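Local coordinates for uncharacterized protein (Bacteroides eggerthii DSM 20697, PDB 4ECO) that is of unknown function but, as a leucine-rich repeat protein, probably serves in binding other proteins, at residues 82-86 and 103-109. Sequence-based numbering, arbitrary orientation.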
loop_
_atom_site.group_PDB
_atom_site.type_symbol
_atom_site.label_atom_id
_atom_site.label_comp_id
_atom_site.label_asym_id
_atom_site.label_seq_id
_atom_site.Cartn_x
_atom_site.Cartn_y
_atom_site.Cartn_z
ATOM N N ARG A 82 -18.774 9.401 -32.816
ATOM C CA ARG A 82 -17.715 10.306 -32.390
ATOM C C ARG A 82 -16.872 9.621 -31.328
ATOM O O ARG A 82 -17.394 8.812 -30.552
ATOM C CB ARG A 82 -18.252 11.665 -31.930
ATOM C CG ARG A 82 -18.607 12.497 -33.157
ATOM C CD ARG A 82 -18.584 13.980 -32.917
ATOM N NE ARG A 82 -17.228 14.513 -32.803
ATOM C CZ ARG A 82 -16.950 15.800 -32.638
ATOM N NH1 ARG A 82 -17.928 16.693 -32.568
ATOM N NH2 ARG A 82 -15.693 16.205 -32.546
ATOM N N VAL A 83 -15.545 9.912 -31.344
ATOM C CA VAL A 83 -14.528 9.330 -30.458
ATOM C C VAL A 83 -14.745 9.851 -29.046
ATOM O O VAL A 83 -14.686 11.063 -28.844
ATOM C CB VAL A 83 -13.079 9.607 -30.950
ATOM C CG1 VAL A 83 -12.058 9.007 -29.986
ATOM C CG2 VAL A 83 -12.858 9.078 -32.360
ATOM N N THR A 84 -14.994 8.944 -28.077
ATOM C CA THR A 84 -15.235 9.344 -26.691
ATOM C C THR A 84 -14.096 8.856 -25.782
ATOM O O THR A 84 -13.964 9.337 -24.653
ATOM C CB THR A 84 -16.609 8.856 -26.194
ATOM O OG1 THR A 84 -16.647 7.432 -26.079
ATOM C CG2 THR A 84 -17.751 9.363 -27.052
ATOM N N GLY A 85 -13.242 7.979 -26.300
ATOM C CA GLY A 85 -12.108 7.448 -25.553
ATOM C C GLY A 85 -10.977 7.046 -26.456
ATOM O O GLY A 85 -11.202 6.577 -27.568
ATOM N N LEU A 86 -9.761 7.258 -26.007
ATOM C CA LEU A 86 -8.578 6.962 -26.811
ATOM C C LEU A 86 -7.433 6.575 -25.890
ATOM O O LEU A 86 -7.015 7.368 -25.029
ATOM C CB LEU A 86 -8.220 8.184 -27.705
ATOM C CG LEU A 86 -6.821 8.300 -28.321
ATOM C CD1 LEU A 86 -6.444 7.070 -29.076
ATOM C CD2 LEU A 86 -6.746 9.470 -29.273
ATOM N N GLN A 103 -9.523 18.000 -32.336
ATOM C CA GLN A 103 -10.721 17.699 -33.118
ATOM C C GLN A 103 -11.686 16.804 -32.321
ATOM O O GLN A 103 -12.911 16.967 -32.420
ATOM C CB GLN A 103 -10.317 17.019 -34.458
ATOM C CG GLN A 103 -11.460 16.486 -35.329
ATOM C CD GLN A 103 -12.598 17.451 -35.556
ATOM O OE1 GLN A 103 -12.414 18.651 -35.825
ATOM N NE2 GLN A 103 -13.802 16.929 -35.441
ATOM N N LEU A 104 -11.123 15.870 -31.539
ATOM C CA LEU A 104 -11.838 14.866 -30.757
ATOM C C LEU A 104 -12.448 15.495 -29.528
ATOM O O LEU A 104 -12.074 15.142 -28.412
ATOM C CB LEU A 104 -10.861 13.732 -30.353
ATOM C CG LEU A 104 -9.995 13.100 -31.436
ATOM C CD1 LEU A 104 -9.214 11.956 -30.865
ATOM C CD2 LEU A 104 -10.827 12.614 -32.587
ATOM N N THR A 105 -13.392 16.431 -29.725
ATOM C CA THR A 105 -14.007 17.207 -28.640
ATOM C C THR A 105 -15.002 16.394 -27.777
ATOM O O THR A 105 -15.378 16.854 -26.691
ATOM C CB THR A 105 -14.696 18.432 -29.220
ATOM O OG1 THR A 105 -15.582 18.044 -30.281
ATOM C CG2 THR A 105 -13.695 19.481 -29.679
ATOM N N GLU A 106 -15.380 15.189 -28.214
ATOM C CA GLU A 106 -16.320 14.368 -27.450
ATOM C C GLU A 106 -15.582 13.449 -26.507
ATOM O O GLU A 106 -16.222 12.684 -25.768
ATOM C CB GLU A 106 -17.258 13.550 -28.372
ATOM C CG GLU A 106 -18.173 14.413 -29.226
ATOM C CD GLU A 106 -18.842 15.580 -28.518
ATOM O OE1 GLU A 106 -19.456 15.347 -27.452
ATOM O OE2 GLU A 106 -18.752 16.724 -29.026
ATOM N N LEU A 107 -14.230 13.531 -26.530
ATOM C CA LEU A 107 -13.293 12.735 -25.728
ATOM C C LEU A 107 -13.494 12.987 -24.233
ATOM O O LEU A 107 -13.478 14.148 -23.785
ATOM C CB LEU A 107 -11.869 13.106 -26.146
ATOM C CG LEU A 107 -10.759 12.078 -26.113
ATOM C CD1 LEU A 107 -11.145 10.789 -26.773
ATOM C CD2 LEU A 107 -9.562 12.610 -26.842
ATOM N N GLU A 108 -13.771 11.894 -23.487
ATOM C CA GLU A 108 -13.947 11.865 -22.031
ATOM C C GLU A 108 -12.720 11.255 -21.383
ATOM O O GLU A 108 -12.274 11.740 -20.362
ATOM C CB GLU A 108 -15.203 11.083 -21.621
ATOM C CG GLU A 108 -16.539 11.781 -21.811
ATOM C CD GLU A 108 -17.737 10.931 -21.397
ATOM O OE1 GLU A 108 -17.689 10.328 -20.298
ATOM O OE2 GLU A 108 -18.722 10.864 -22.174
ATOM N N VAL A 109 -12.155 10.196 -21.980
ATOM C CA VAL A 109 -10.955 9.549 -21.443
ATOM C C VAL A 109 -9.836 9.587 -22.489
ATOM O O VAL A 109 -10.091 9.453 -23.679
ATOM C CB VAL A 109 -11.220 8.103 -20.917
ATOM C CG1 VAL A 109 -12.323 8.099 -19.845
ATOM C CG2 VAL A 109 -11.572 7.131 -22.040
HETATM O O HOH W 1 -14.611 13.018 -30.540
#
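Thr84 O takes two backbone N-H groups from segment 103-109: a nearly straight bond from Glu108 N at 2.8 Å (172° at the hydrogen) and a weak one from Val109 N. Two residues further along, Leu86 N donates to Val109 O at 3.2 Å, and a CA-H...O contact from Gly85 CA reaches the same oxygen. Before this pairing, a water links the two segments, donating to Val83 O and accepting from Glu106 N.

These bonds start the parallel pairing of strand 83-87 with strand 109-111, one step in the succession of parallel strands that lines a leucine-rich repeat solenoid. The type I turn from Leu104 to Leu107 brings the chain to that edge. On its other edge strand 83-87 meets strand 75-77, where Thr84 and Gly85 form a classic beta bulge opposite Ser76.

Apolar side chains of the turn, Leu104 and Leu107, pack on Val83 and Leu86; Val83 and Leu104 also touch helix 27-41, at Leu35 and Asp31. Leu104 spreads its two methyls, CD1 to Leu86 CD2 at 3.8 Å, crossing at about a right angle, and CD2 to Val83 CG2. Leu107 CD1 touches Val83 CG1 at 3.8 Å and lies against Gly85 N.

At the polar end, Arg82 bends at chi3 (74°) and lays one guanidinium face over Glu106 CG. Its NH1 makes a long salt bridge of 3.6 Å to Glu106 OE2, purely electrostatic because the oxygen sits well out of the guanidinium plane. Asp31 holds Arg82 NH2 more firmly, while Glu106 OE1 pairs with Lys207.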